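Local coordinates for protein-glutamine gamma-glutamyltransferase (Pseudomonas aeruginosa PAO1, PDB 6G49), which shows transglutaminase activity in vitro, joining glutamine side chains of proteins to lysine side chains, and is critical for the viability of the bacterium, at residues A75-R80 / R262-Y267; F217-K222 / Q307-R312; D285-V290 / S301-Y306. All blocks are in the same frame, centred on the assembly; numbering follows the deposited sequence. Where two conformers were deposited one is given.

Interaction 1: residues A75-R80 / R262-Y267; sequences ALTMER and RVVAGY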
ATOM      1  N   ALA A  75      -5.353  -3.009   3.195  1.00 17.79           N
ATOM      2  CA  ALA A  75      -6.130  -4.208   2.891  1.00 17.35           C
ATOM      3  C   ALA A  75      -5.246  -5.430   2.801  1.00 19.54           C
ATOM      4  O   ALA A  75      -5.493  -6.447   3.476  1.00 20.02           O
ATOM      5  CB  ALA A  75      -6.923  -4.038   1.637  1.00 18.13           C
ATOM      6  N   LEU A  76      -4.222  -5.362   1.933  1.00 16.92           N
ATOM      7  CA  LEU A  76      -3.348  -6.533   1.745  1.00 18.12           C
ATOM      8  C   LEU A  76      -2.001  -6.026   1.247  1.00 19.29           C
ATOM      9  O   LEU A  76      -1.854  -4.882   0.883  1.00 18.77           O
ATOM     10  CB  LEU A  76      -3.944  -7.534   0.761  1.00 19.16           C
ATOM     11  CG  LEU A  76      -3.973  -7.143  -0.707  1.00 21.70           C
ATOM     12  CD1 LEU A  76      -4.013  -8.417  -1.559  1.00 26.59           C
ATOM     13  CD2 LEU A  76      -5.160  -6.236  -1.030  1.00 22.71           C
ATOM     14  N   THR A  77      -1.010  -6.928   1.204  1.00 18.37           N
ATOM     15  CA  THR A  77       0.254  -6.679   0.517  1.00 17.76           C
ATOM     16  C   THR A  77       0.363  -7.611  -0.664  1.00 18.19           C
ATOM     17  O   THR A  77      -0.213  -8.714  -0.683  1.00 18.80           O
ATOM     18  CB  THR A  77       1.536  -6.812   1.361  1.00 20.59           C
ATOM     19  OG1 THR A  77       1.909  -8.197   1.490  1.00 20.30           O
ATOM     20  CG2 THR A  77       1.423  -6.132   2.703  1.00 22.05           C
ATOM     21  N   MET A  78       1.116  -7.128  -1.659  1.00 18.38           N
ATOM     22  CA  MET A  78       1.424  -7.882  -2.864  0.75 17.05           C
ATOM     23  C   MET A  78       2.948  -7.993  -2.957  1.00 19.23           C
ATOM     24  O   MET A  78       3.633  -6.998  -3.146  1.00 18.58           O
ATOM     25  CB  MET A  78       0.820  -7.160  -4.065  0.75 18.12           C
ATOM     26  CG  MET A  78      -0.718  -7.121  -3.969  0.75 21.09           C
ATOM     27  SD  MET A  78      -1.437  -6.345  -5.438  0.75 22.49           S
ATOM     28  CE  MET A  78      -3.124  -6.225  -4.867  0.75 19.74           C
ATOM     29  N   GLU A  79       3.434  -9.226  -2.796  1.00 18.38           N
ATOM     30  CA  GLU A  79       4.850  -9.517  -2.697  1.00 18.22           C
ATOM     31  C   GLU A  79       5.424 -10.172  -3.938  1.00 19.51           C
ATOM     32  O   GLU A  79       6.659 -10.386  -3.960  1.00 20.16           O
ATOM     33  CB  GLU A  79       5.091 -10.398  -1.468  1.00 18.40           C
ATOM     34  CG  GLU A  79       4.915  -9.656  -0.155  1.00 20.46           C
ATOM     35  CD  GLU A  79       4.825 -10.553   1.069  1.00 19.87           C
ATOM     36  OE1 GLU A  79       3.953 -11.403   1.062  1.00 23.46           O
ATOM     37  OE2 GLU A  79       5.641 -10.340   1.992  1.00 20.28           O
ATOM     38  N   ARG A  80       4.621 -10.563  -4.899  1.00 18.14           N
ATOM     39  CA  ARG A  80       5.094 -11.277  -6.092  1.00 18.77           C
ATOM     40  C   ARG A  80       4.941 -10.343  -7.289  1.00 21.93           C
ATOM     41  O   ARG A  80       3.891  -9.765  -7.470  1.00 22.61           O
ATOM     42  CB  ARG A  80       4.227 -12.499  -6.373  1.00 21.40           C
ATOM     43  CG  ARG A  80       4.387 -13.527  -5.271  1.00 26.22           C
ATOM     44  CD  ARG A  80       3.534 -14.721  -5.577  1.00 30.98           C
ATOM     45  NE  ARG A  80       3.957 -15.828  -4.760  1.00 37.84           N
ATOM     46  CZ  ARG A  80       3.211 -16.906  -4.536  1.00 50.67           C
ATOM     47  NH1 ARG A  80       1.990 -16.966  -5.045  1.00 46.07           N
ATOM     48  NH2 ARG A  80       3.697 -17.894  -3.795  1.00 53.23           N
ATOM     49  N   ARG A 262       7.672  -4.217  -0.701  1.00 16.63           N
ATOM     50  CA  ARG A 262       6.460  -4.827  -1.212  1.00 18.08           C
ATOM     51  C   ARG A 262       5.444  -3.700  -1.420  1.00 16.01           C
ATOM     52  O   ARG A 262       5.598  -2.609  -0.865  1.00 17.73           O
ATOM     53  CB  ARG A 262       5.917  -5.960  -0.329  1.00 17.82           C
ATOM     54  CG  ARG A 262       5.664  -5.547   1.111  1.00 17.26           C
ATOM     55  CD  ARG A 262       5.339  -6.761   1.973  1.00 17.81           C
ATOM     56  NE  ARG A 262       5.282  -6.382   3.369  1.00 18.41           N
ATOM     57  CZ  ARG A 262       5.553  -7.184   4.415  1.00 21.14           C
ATOM     58  NH1 ARG A 262       5.884  -8.465   4.220  1.00 17.79           N
ATOM     59  NH2 ARG A 262       5.474  -6.684   5.651  1.00 19.51           N
ATOM     60  N   VAL A 263       4.492  -3.999  -2.288  1.00 17.53           N
ATOM     61  CA  VAL A 263       3.366  -3.075  -2.518  1.00 15.23           C
ATOM     62  C   VAL A 263       2.294  -3.332  -1.474  1.00 17.67           C
ATOM     63  O   VAL A 263       1.905  -4.487  -1.199  1.00 18.04           O
ATOM     64  CB  VAL A 263       2.847  -3.247  -3.959  1.00 17.55           C
ATOM     65  CG1 VAL A 263       1.535  -2.500  -4.170  1.00 18.57           C
ATOM     66  CG2 VAL A 263       3.904  -2.836  -4.976  1.00 19.43           C
ATOM     67  N   VAL A 264       1.785  -2.239  -0.918  1.00 16.31           N
ATOM     68  CA  VAL A 264       0.654  -2.273   0.016  1.00 16.28           C
ATOM     69  C   VAL A 264      -0.559  -1.747  -0.763  1.00 17.99           C
ATOM     70  O   VAL A 264      -0.473  -0.678  -1.354  1.00 17.95           O
ATOM     71  CB  VAL A 264       0.925  -1.437   1.273  1.00 18.11           C
ATOM     72  CG1 VAL A 264      -0.186  -1.638   2.303  1.00 18.73           C
ATOM     73  CG2 VAL A 264       2.252  -1.824   1.924  1.00 18.72           C
ATOM     74  N   ALA A 265      -1.660  -2.470  -0.716  1.00 17.17           N
ATOM     75  CA  ALA A 265      -2.877  -2.066  -1.381  1.00 17.04           C
ATOM     76  C   ALA A 265      -3.977  -1.853  -0.333  1.00 17.17           C
ATOM     77  O   ALA A 265      -4.070  -2.566   0.661  1.00 17.68           O
ATOM     78  CB  ALA A 265      -3.335  -3.120  -2.336  1.00 20.05           C
ATOM     79  N   GLY A 266      -4.819  -0.880  -0.604  1.00 16.31           N
ATOM     80  CA  GLY A 266      -5.944  -0.557   0.288  1.00 17.29           C
ATOM     81  C   GLY A 266      -6.632   0.689  -0.192  1.00 17.22           C
ATOM     82  O   GLY A 266      -6.907   0.823  -1.367  1.00 17.36           O
ATOM     83  N   TYR A 267      -6.901   1.602   0.739  1.00 15.97           N
ATOM     84  CA  TYR A 267      -7.578   2.840   0.432  1.00 16.80           C
ATOM     85  C   TYR A 267      -6.829   3.956   1.160  1.00 16.97           C
ATOM     86  O   TYR A 267      -6.192   3.680   2.185  1.00 18.36           O
ATOM     87  CB  TYR A 267      -9.035   2.802   0.915  1.00 17.79           C
ATOM     88  CG  TYR A 267      -9.864   1.749   0.244  1.00 16.94           C
ATOM     89  CD1 TYR A 267      -9.838   0.427   0.665  1.00 17.28           C
ATOM     90  CD2 TYR A 267     -10.566   2.070  -0.908  1.00 16.54           C
ATOM     91  CE1 TYR A 267     -10.549  -0.563  -0.013  1.00 17.59           C
ATOM     92  CE2 TYR A 267     -11.267   1.089  -1.600  1.00 17.87           C
ATOM     93  CZ  TYR A 267     -11.232  -0.219  -1.159  1.00 19.42           C
ATOM     94  OH  TYR A 267     -11.937  -1.160  -1.847  1.00 21.26           O
TER
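A classic beta bulge, with Ala75 and Leu76 both facing Ala265, marks the antiparallel pairing of strands 72-81 and 261-265 inside the periplasmic domain. It shows how one carbonyl can absorb an extra residue in a strand: Ala265 O accepts from Ala75 N at 2.9 Å and from Leu76 N at 3.1 Å. Beyond the bulge, Ala265 N returns a bond to Leu76 O, and Met78 N reaches Val263 O at 2.8 Å, nearly straight at 170°, while the return bond from Val263 N to Met78 O is longer. Leu76, Met78, Val263 and Ala265 share one face of the sheet, where Leu76 CD2 packs 3.8 Å from Ala265 CB and the extended Met78 chain, in the conformer given, brings CE to the same methyl. Thr77 and Val264 point to the other face; Thr77 OG1 is hydrogen-bonded to Asp139. The strand pair closes in a buried salt bridge. Arg262 CG sits between its backbone N and carbonyl carbon (chi1 56°), and the chain extends from there alongside Glu79, with Glu79 CG 3.6 Å from Arg262 CD. Glu79 OE1 is held by Arg175 and Gln91, and Arg262 NE by Glu291. Between the two side chains, Arg262 NH1 donates to Glu79 OE2 over 2.9 Å; the oxygen lies close to the guanidinium plane, whereas the nitrogen sits above the carboxylate plane, the planes being 62° apart.

Interaction 2: residues F217-K222 / Q307-R312; sequences FAYTLK and QVAPER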
ATOM      1  N   PHE A 217       6.513  14.011 -13.700  1.00 25.38           N
ATOM      2  CA  PHE A 217       5.544  12.918 -13.551  1.00 22.26           C
ATOM      3  C   PHE A 217       4.138  13.499 -13.450  1.00 25.93           C
ATOM      4  O   PHE A 217       3.871  14.533 -12.810  1.00 27.62           O
ATOM      5  CB  PHE A 217       5.915  12.102 -12.300  1.00 21.43           C
ATOM      6  CG  PHE A 217       7.021  11.108 -12.528  1.00 20.92           C
ATOM      7  CD1 PHE A 217       6.724   9.826 -13.008  1.00 24.34           C
ATOM      8  CD2 PHE A 217       8.336  11.413 -12.247  1.00 20.95           C
ATOM      9  CE1 PHE A 217       7.728   8.904 -13.241  1.00 21.98           C
ATOM     10  CE2 PHE A 217       9.342  10.507 -12.501  1.00 23.49           C
ATOM     11  CZ  PHE A 217       9.032   9.240 -13.003  1.00 24.48           C
ATOM     12  N   ALA A 218       3.213  12.775 -14.042  1.00 22.43           N
ATOM     13  CA  ALA A 218       1.808  13.009 -14.049  1.00 22.49           C
ATOM     14  C   ALA A 218       1.108  11.903 -13.264  1.00 25.02           C
ATOM     15  O   ALA A 218       1.408  10.671 -13.439  1.00 23.23           O
ATOM     16  CB  ALA A 218       1.281  13.065 -15.466  1.00 25.57           C
ATOM     17  N   TYR A 219       0.105  12.318 -12.494  1.00 22.91           N
ATOM     18  CA  TYR A 219      -0.784  11.445 -11.734  1.00 23.81           C
ATOM     19  C   TYR A 219      -2.135  11.551 -12.448  1.00 25.93           C
ATOM     20  O   TYR A 219      -2.745  12.596 -12.452  1.00 25.80           O
ATOM     21  CB  TYR A 219      -0.913  11.903 -10.296  1.00 21.48           C
ATOM     22  CG  TYR A 219      -1.471  10.831  -9.407  1.00 24.07           C
ATOM     23  CD1 TYR A 219      -0.789   9.652  -9.237  1.00 26.81           C
ATOM     24  CD2 TYR A 219      -2.679  10.988  -8.759  1.00 26.83           C
ATOM     25  CE1 TYR A 219      -1.282   8.655  -8.442  1.00 30.05           C
ATOM     26  CE2 TYR A 219      -3.184   9.990  -7.955  1.00 25.47           C
ATOM     27  CZ  TYR A 219      -2.471   8.825  -7.802  1.00 27.38           C
ATOM     28  OH  TYR A 219      -2.934   7.810  -7.014  1.00 29.48           O
ATOM     29  N   THR A 220      -2.594  10.464 -13.049  1.00 23.61           N
ATOM     30  CA  THR A 220      -3.802  10.480 -13.897  1.00 23.91           C
ATOM     31  C   THR A 220      -4.569   9.149 -13.751  1.00 27.82           C
ATOM     32  O   THR A 220      -3.975   8.080 -13.650  1.00 24.87           O
ATOM     33  CB  THR A 220      -3.409  10.776 -15.354  1.00 29.65           C
ATOM     34  OG1 THR A 220      -4.566  10.679 -16.190  1.00 27.48           O
ATOM     35  CG2 THR A 220      -2.382   9.827 -15.918  1.00 28.10           C
ATOM     36  N   LEU A 221      -5.886   9.248 -13.916  1.00 28.56           N
ATOM     37  CA  LEU A 221      -6.769   8.120 -13.957  1.00 31.24           C
ATOM     38  C   LEU A 221      -6.798   7.509 -15.357  1.00 36.18           C
ATOM     39  O   LEU A 221      -7.431   6.495 -15.516  1.00 34.13           O
ATOM     40  CB  LEU A 221      -8.164   8.588 -13.542  1.00 30.62           C
ATOM     41  CG  LEU A 221      -8.368   8.724 -12.042  1.00 31.10           C
ATOM     42  CD1 LEU A 221      -9.642   9.478 -11.699  1.00 43.65           C
ATOM     43  CD2 LEU A 221      -8.405   7.340 -11.401  1.00 32.48           C
ATOM     44  N   LYS A 222      -6.123   8.125 -16.337  1.00 26.41           N
ATOM     45  CA  LYS A 222      -6.067   7.629 -17.683  1.00 33.38           C
ATOM     46  C   LYS A 222      -4.629   7.598 -18.124  1.00 32.12           C
ATOM     47  O   LYS A 222      -4.214   8.287 -19.034  1.00 31.57           O
ATOM     48  CB  LYS A 222      -6.982   8.460 -18.597  1.00 45.78           C
ATOM     49  CG  LYS A 222      -8.470   8.182 -18.392  1.00 61.64           C
ATOM     50  CD  LYS A 222      -9.323   8.298 -19.651  1.00 86.64           C
ATOM     51  CE  LYS A 222     -10.404   7.237 -19.751  1.00 99.08           C
ATOM     52  NZ  LYS A 222     -11.179   7.097 -18.493  1.00102.30           N
ATOM     53  N   GLN A 307       4.776  12.528  -3.743  1.00 22.28           N
ATOM     54  CA  GLN A 307       5.767  13.346  -4.402  1.00 22.54           C
ATOM     55  C   GLN A 307       5.207  14.040  -5.645  1.00 24.73           C
ATOM     56  O   GLN A 307       5.794  15.029  -6.117  1.00 27.21           O
ATOM     57  CB  GLN A 307       7.007  12.542  -4.777  1.00 21.94           C
ATOM     58  CG  GLN A 307       7.635  11.867  -3.564  1.00 22.61           C
ATOM     59  CD  GLN A 307       8.095  12.880  -2.550  1.00 25.74           C
ATOM     60  OE1 GLN A 307       8.711  13.882  -2.915  1.00 28.75           O
ATOM     61  NE2 GLN A 307       7.869  12.599  -1.280  1.00 25.83           N
ATOM     62  N   VAL A 308       4.169  13.463  -6.248  1.00 23.37           N
ATOM     63  CA  VAL A 308       3.629  13.908  -7.528  0.55 24.42           C
ATOM     64  C   VAL A 308       2.269  14.584  -7.330  1.00 26.35           C
ATOM     65  O   VAL A 308       1.955  15.534  -8.024  1.00 32.13           O
ATOM     66  CB  VAL A 308       3.495  12.709  -8.479  0.55 24.10           C
ATOM     67  CG1 VAL A 308       2.928  13.121  -9.835  0.55 23.21           C
ATOM     68  CG2 VAL A 308       4.819  11.993  -8.626  0.55 24.38           C
ATOM     69  N   ALA A 309       1.464  14.063  -6.413  1.00 22.23           N
ATOM     70  CA  ALA A 309       0.077  14.526  -6.226  1.00 23.14           C
ATOM     71  C   ALA A 309      -0.202  14.657  -4.752  1.00 22.78           C
ATOM     72  O   ALA A 309      -1.071  13.997  -4.181  1.00 23.66           O
ATOM     73  CB  ALA A 309      -0.922  13.644  -6.950  1.00 24.65           C
ATOM     74  N   PRO A 310       0.544  15.553  -4.042  1.00 21.26           N
ATOM     75  CA  PRO A 310       0.332  15.725  -2.619  1.00 21.13           C
ATOM     76  C   PRO A 310      -1.104  16.122  -2.255  1.00 21.40           C
ATOM     77  O   PRO A 310      -1.578  15.705  -1.210  1.00 23.40           O
ATOM     78  CB  PRO A 310       1.363  16.831  -2.219  1.00 23.66           C
ATOM     79  CG  PRO A 310       1.659  17.535  -3.551  1.00 22.41           C
ATOM     80  CD  PRO A 310       1.600  16.432  -4.573  1.00 23.81           C
ATOM     81  N   GLU A 311      -1.758  16.891  -3.122  1.00 24.32           N
ATOM     82  CA  GLU A 311      -3.143  17.297  -2.942  1.00 29.78           C
ATOM     83  C   GLU A 311      -4.085  16.080  -2.815  1.00 25.41           C
ATOM     84  O   GLU A 311      -5.049  16.153  -2.106  1.00 27.70           O
ATOM     85  CB  GLU A 311      -3.546  18.292  -4.053  1.00 29.30           C
ATOM     86  CG  GLU A 311      -3.588  17.731  -5.488  1.00 43.79           C
ATOM     87  CD  GLU A 311      -2.285  17.543  -6.293  1.00 46.90           C
ATOM     88  OE1 GLU A 311      -1.158  17.774  -5.740  1.00 30.35           O
ATOM     89  OE2 GLU A 311      -2.405  17.171  -7.489  1.00 58.45           O
ATOM     90  N   ARG A 312      -3.816  15.015  -3.553  1.00 28.50           N
ATOM     91  CA  ARG A 312      -4.568  13.746  -3.485  0.50 24.12           C
ATOM     92  C   ARG A 312      -4.589  13.245  -2.038  1.00 22.65           C
ATOM     93  O   ARG A 312      -5.583  12.808  -1.495  1.00 22.45           O
ATOM     94  CB  ARG A 312      -3.891  12.679  -4.350  0.50 26.78           C
ATOM     95  CG  ARG A 312      -4.143  11.233  -3.899  0.50 24.06           C
ATOM     96  CD  ARG A 312      -5.534  10.815  -4.244  0.50 21.04           C
ATOM     97  NE  ARG A 312      -5.765   9.431  -3.770  0.50 13.97           N
ATOM     98  CZ  ARG A 312      -6.348   9.082  -2.616  0.50 18.54           C
ATOM     99  NH1 ARG A 312      -6.887   7.862  -2.471  0.50 11.17           N
ATOM    100  NH2 ARG A 312      -6.403   9.965  -1.621  0.50 18.37           N
TER
HETATM  101  O   HOH W   1      -4.830   7.263  -5.432  1.00 27.51           O
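Arg312 NE, in the conformer given, donates to a water at 2.9 Å, and the same water lies 2.5 Å from Tyr219 OH, in the plane of the phenol ring at its edge. This bridge is the polar link between the segments; the rest is van der Waals packing, largely of carbon on carbon, an example of a strand packed against a turn that leads into a helix. Tyr219 sits on the short strand 218-219, and the other segment runs on into helix 310-315. With CG anti to the backbone N (chi1 -163°), the ring extends past Ala309, whose CB lies 3.7 Å from Tyr219 CD2 and about as far from Tyr219 CB. Farther out, Tyr219 CE2 comes within 4.3 Å of Arg312 CG; this carbon and Ala309 CB both approach the ring obliquely. At the other end Val308, in the conformer given, uses both branches: CG2 meets Phe217 CB at 3.8 Å, while CG1 lies 3.4 Å from the carbonyl oxygen Phe217 O and also reaches Tyr219 CB. Arg312 NH1 has a further hold on the backbone oxygen of Gln268. Tyr219 stacks on Phe242 and touches Cys243 and His287, assigned to the active site by similarity. The chemistry is consistent with a phenol positioned beside that site by apolar packing and the Phe242 stack, its hydroxyl linked to Arg312 NE through one water.

Interaction 3: residues D285-V290 / S301-Y306; sequences DAHAWV and SVDPTY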
ATOM      1  N   ASP A 285     -11.280   5.923  -3.605  1.00 18.20           N
ATOM      2  CA  ASP A 285     -10.201   6.130  -2.644  1.00 19.62           C
ATOM      3  C   ASP A 285      -9.196   4.964  -2.666  1.00 18.94           C
ATOM      4  O   ASP A 285      -8.231   4.983  -1.852  1.00 18.03           O
ATOM      5  CB  ASP A 285     -10.754   6.297  -1.249  1.00 18.50           C
ATOM      6  CG  ASP A 285     -11.564   7.575  -1.060  1.00 22.22           C
ATOM      7  OD1 ASP A 285     -11.147   8.589  -1.626  1.00 20.55           O
ATOM      8  OD2 ASP A 285     -12.660   7.497  -0.466  1.00 20.47           O
ATOM      9  N   ALA A 286      -9.366   3.977  -3.536  1.00 16.73           N
ATOM     10  CA  ALA A 286      -8.432   2.819  -3.627  1.00 17.93           C
ATOM     11  C   ALA A 286      -7.037   3.359  -3.930  1.00 19.20           C
ATOM     12  O   ALA A 286      -6.842   4.315  -4.711  1.00 19.66           O
ATOM     13  CB  ALA A 286      -8.864   1.826  -4.643  1.00 19.25           C
ATOM     14  N   HIS A 287      -6.045   2.780  -3.252  1.00 17.43           N
ATOM     15  CA  HIS A 287      -4.691   3.318  -3.300  1.00 18.45           C
ATOM     16  C   HIS A 287      -3.689   2.182  -3.101  1.00 17.27           C
ATOM     17  O   HIS A 287      -4.000   1.169  -2.540  1.00 18.64           O
ATOM     18  CB  HIS A 287      -4.555   4.400  -2.237  1.00 18.23           C
ATOM     19  CG  HIS A 287      -3.403   5.314  -2.407  1.00 18.81           C
ATOM     20  ND1 HIS A 287      -3.244   6.003  -3.581  1.00 21.54           N
ATOM     21  CD2 HIS A 287      -2.391   5.644  -1.581  1.00 19.16           C
ATOM     22  CE1 HIS A 287      -2.146   6.763  -3.457  1.00 23.62           C
ATOM     23  NE2 HIS A 287      -1.579   6.550  -2.243  1.00 21.01           N
ATOM     24  N   ALA A 288      -2.486   2.441  -3.580  1.00 16.65           N
ATOM     25  CA  ALA A 288      -1.349   1.537  -3.466  1.00 18.78           C
ATOM     26  C   ALA A 288      -0.119   2.334  -3.102  1.00 17.31           C
ATOM     27  O   ALA A 288       0.101   3.444  -3.628  1.00 17.69           O
ATOM     28  CB  ALA A 288      -1.131   0.782  -4.745  1.00 18.69           C
ATOM     29  N   TRP A 289       0.673   1.809  -2.160  1.00 16.07           N
ATOM     30  CA  TRP A 289       1.859   2.423  -1.697  1.00 16.05           C
ATOM     31  C   TRP A 289       2.930   1.332  -1.456  1.00 15.81           C
ATOM     32  O   TRP A 289       2.771   0.196  -1.942  1.00 16.49           O
ATOM     33  CB  TRP A 289       1.613   3.344  -0.505  1.00 18.71           C
ATOM     34  CG  TRP A 289       1.022   2.692   0.712  1.00 17.41           C
ATOM     35  CD1 TRP A 289       1.665   2.348   1.865  1.00 19.55           C
ATOM     36  CD2 TRP A 289      -0.381   2.448   0.958  1.00 16.30           C
ATOM     37  NE1 TRP A 289       0.787   1.819   2.776  1.00 20.13           N
ATOM     38  CE2 TRP A 289      -0.475   1.884   2.259  1.00 17.71           C
ATOM     39  CE3 TRP A 289      -1.558   2.566   0.205  1.00 19.31           C
ATOM     40  CZ2 TRP A 289      -1.697   1.512   2.835  1.00 17.35           C
ATOM     41  CZ3 TRP A 289      -2.754   2.220   0.794  1.00 19.82           C
ATOM     42  CH2 TRP A 289      -2.813   1.670   2.075  1.00 18.73           C
ATOM     43  N   VAL A 290       3.982   1.702  -0.745  1.00 17.30           N
ATOM     44  CA  VAL A 290       5.175   0.822  -0.599  1.00 17.73           C
ATOM     45  C   VAL A 290       5.514   0.705   0.887  1.00 18.27           C
ATOM     46  O   VAL A 290       5.357   1.624   1.676  1.00 18.10           O
ATOM     47  CB  VAL A 290       6.358   1.369  -1.413  1.00 19.47           C
ATOM     48  CG1 VAL A 290       7.641   0.545  -1.196  1.00 23.05           C
ATOM     49  CG2 VAL A 290       5.998   1.422  -2.880  1.00 19.13           C
ATOM     50  N   SER A 301       6.672   2.446   5.855  1.00 21.60           N
ATOM     51  CA  SER A 301       5.826   2.700   4.708  1.00 22.33           C
ATOM     52  C   SER A 301       6.185   4.039   4.083  1.00 22.70           C
ATOM     53  O   SER A 301       6.532   4.987   4.781  1.00 25.09           O
ATOM     54  CB  SER A 301       4.372   2.722   5.119  1.00 25.02           C
ATOM     55  OG  SER A 301       3.994   1.473   5.674  1.00 31.45           O
ATOM     56  N   VAL A 302       6.076   4.107   2.765  1.00 20.26           N
ATOM     57  CA  VAL A 302       6.370   5.297   2.003  0.67 20.44           C
ATOM     58  C   VAL A 302       5.388   5.356   0.827  1.00 20.54           C
ATOM     59  O   VAL A 302       5.011   4.345   0.270  1.00 20.86           O
ATOM     60  CB  VAL A 302       7.830   5.330   1.553  0.67 24.79           C
ATOM     61  CG1 VAL A 302       8.186   4.223   0.567  0.67 19.96           C
ATOM     62  CG2 VAL A 302       8.230   6.690   1.043  0.67 31.99           C
ATOM     63  N   ASP A 303       5.013   6.579   0.432  1.00 21.21           N
ATOM     64  CA  ASP A 303       4.017   6.727  -0.640  1.00 20.46           C
ATOM     65  C   ASP A 303       4.561   7.630  -1.729  1.00 20.48           C
ATOM     66  O   ASP A 303       4.557   8.845  -1.578  1.00 20.44           O
ATOM     67  CB  ASP A 303       2.711   7.287  -0.103  1.00 20.52           C
ATOM     68  CG  ASP A 303       1.660   7.363  -1.170  1.00 19.99           C
ATOM     69  OD1 ASP A 303       1.939   7.012  -2.346  1.00 22.12           O
ATOM     70  OD2 ASP A 303       0.502   7.730  -0.785  1.00 20.32           O
ATOM     71  N   PRO A 304       5.046   7.071  -2.852  1.00 19.81           N
ATOM     72  CA  PRO A 304       5.634   7.876  -3.909  1.00 21.09           C
ATOM     73  C   PRO A 304       4.626   8.829  -4.555  1.00 21.05           C
ATOM     74  O   PRO A 304       5.041   9.834  -5.140  1.00 22.11           O
ATOM     75  CB  PRO A 304       6.180   6.854  -4.929  1.00 22.52           C
ATOM     76  CG  PRO A 304       5.443   5.598  -4.614  1.00 19.42           C
ATOM     77  CD  PRO A 304       5.173   5.633  -3.129  1.00 20.97           C
ATOM     78  N   THR A 305       3.343   8.512  -4.464  1.00 20.81           N
ATOM     79  CA  THR A 305       2.279   9.342  -5.037  0.57 21.36           C
ATOM     80  C   THR A 305       2.357  10.722  -4.394  1.00 20.88           C
ATOM     81  O   THR A 305       1.993  11.749  -4.981  1.00 22.17           O
ATOM     82  CB  THR A 305       0.884   8.745  -4.799  0.57 20.04           C
ATOM     83  OG1 THR A 305       0.754   7.551  -5.566  0.57 20.42           O
ATOM     84  CG2 THR A 305      -0.254   9.666  -5.181  0.57 21.73           C
ATOM     85  N   TYR A 306       2.732  10.746  -3.115  1.00 21.01           N
ATOM     86  CA  TYR A 306       2.771  12.004  -2.374  1.00 22.71           C
ATOM     87  C   TYR A 306       3.735  13.014  -3.041  1.00 24.18           C
ATOM     88  O   TYR A 306       3.536  14.250  -2.905  1.00 25.23           O
ATOM     89  CB  TYR A 306       3.104  11.788  -0.911  1.00 23.87           C
ATOM     90  CG  TYR A 306       3.099  13.081  -0.127  1.00 26.11           C
ATOM     91  CD1 TYR A 306       1.911  13.667   0.263  1.00 28.62           C
ATOM     92  CD2 TYR A 306       4.272  13.723   0.225  1.00 31.98           C
ATOM     93  CE1 TYR A 306       1.878  14.867   0.949  1.00 32.68           C
ATOM     94  CE2 TYR A 306       4.259  14.929   0.910  1.00 31.61           C
ATOM     95  CZ  TYR A 306       3.067  15.505   1.263  1.00 35.66           C
ATOM     96  OH  TYR A 306       3.092  16.670   1.969  1.00 44.33           O
TER
HETATM   97  O   HOH W   2       1.943   5.191  -4.344  1.00 28.58           O
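Asp303 begins its contact with Trp289 at CB, which rests 4.1 Å from Trp289 CB. Because CG stands anti to the backbone N (chi1 -176°), the carboxylate is carried across to His287, which reaches in to meet it. There the two oxygens divide their work. OD1 accepts hydrogen bonds from a water at 2.7 Å and from Thr305 N at 3.0 Å, the latter, which comes from above the carboxylate plane, closing an Asx turn. That water also donates to Ala288 O and accepts from Thr305 OG1 in the conformer given, so it ties strand 286-294 to the turn after strand 298-302. OD2 accepts from His287 NE2 at 2.8 Å (162° at the hydrogen). The oxygen lies near the ring plane at the imidazole edge, and the nitrogen meets it on the syn side, although the planes of ring and carboxylate are 60° apart. Tyr72 OH gives OD2 a second partner. By similarity, His287 and Asp303 are active-site residues together with the nucleophile Cys243, and the arrangement is consistent with the Cys-His-Asp triad of the transglutaminase-like superfamily, in which the acid orients the histidine. His287 also touches Cys243. In the same conformer, Thr305 CB sits at the edge of the imidazole, in its plane, and Thr305 OG1 lies 3.7 Å from His287 CE1, which probably helps to limit how the ring can turn. Strands 286-294 and 298-302 form a beta hairpin. Val290 and Val302 make an antiparallel hydrogen-bonded pair: Val302 N to Val290 O is 2.8 Å and Val290 N to Val302 O is 3.0 Å. The two valines flank each other on one face, Val290 CB 3.9 Å from Val302 CG1 in the conformer given, and Val290 CG2 reaches on towards Pro304 CD.

In the fold
Interaction 3 holds two of the probable active-site residues; interaction 1 adjoins it in the sheet and interaction 2 flanks it. The centres of interactions 1 and 3 are 10 Å apart, and strand 261-265 joins strand 286-294 through Val264 N to Trp289 O (2.8 Å) and Gly266 O to His287 N (2.9 Å), so the strand carrying His287 is built directly onto interaction 1. Interaction 2, centred 11 Å from interaction 3, meets it from another side: Tyr219 CZ lies 3.5 Å from Thr305 CG2 and Tyr219 OH is 3.8 Å from His287 CE1. The Tyr219 side chain is also about 3 Å from that of Cys243. Interactions 1 and 2 do not touch; their nearest atoms are about 5 Å apart.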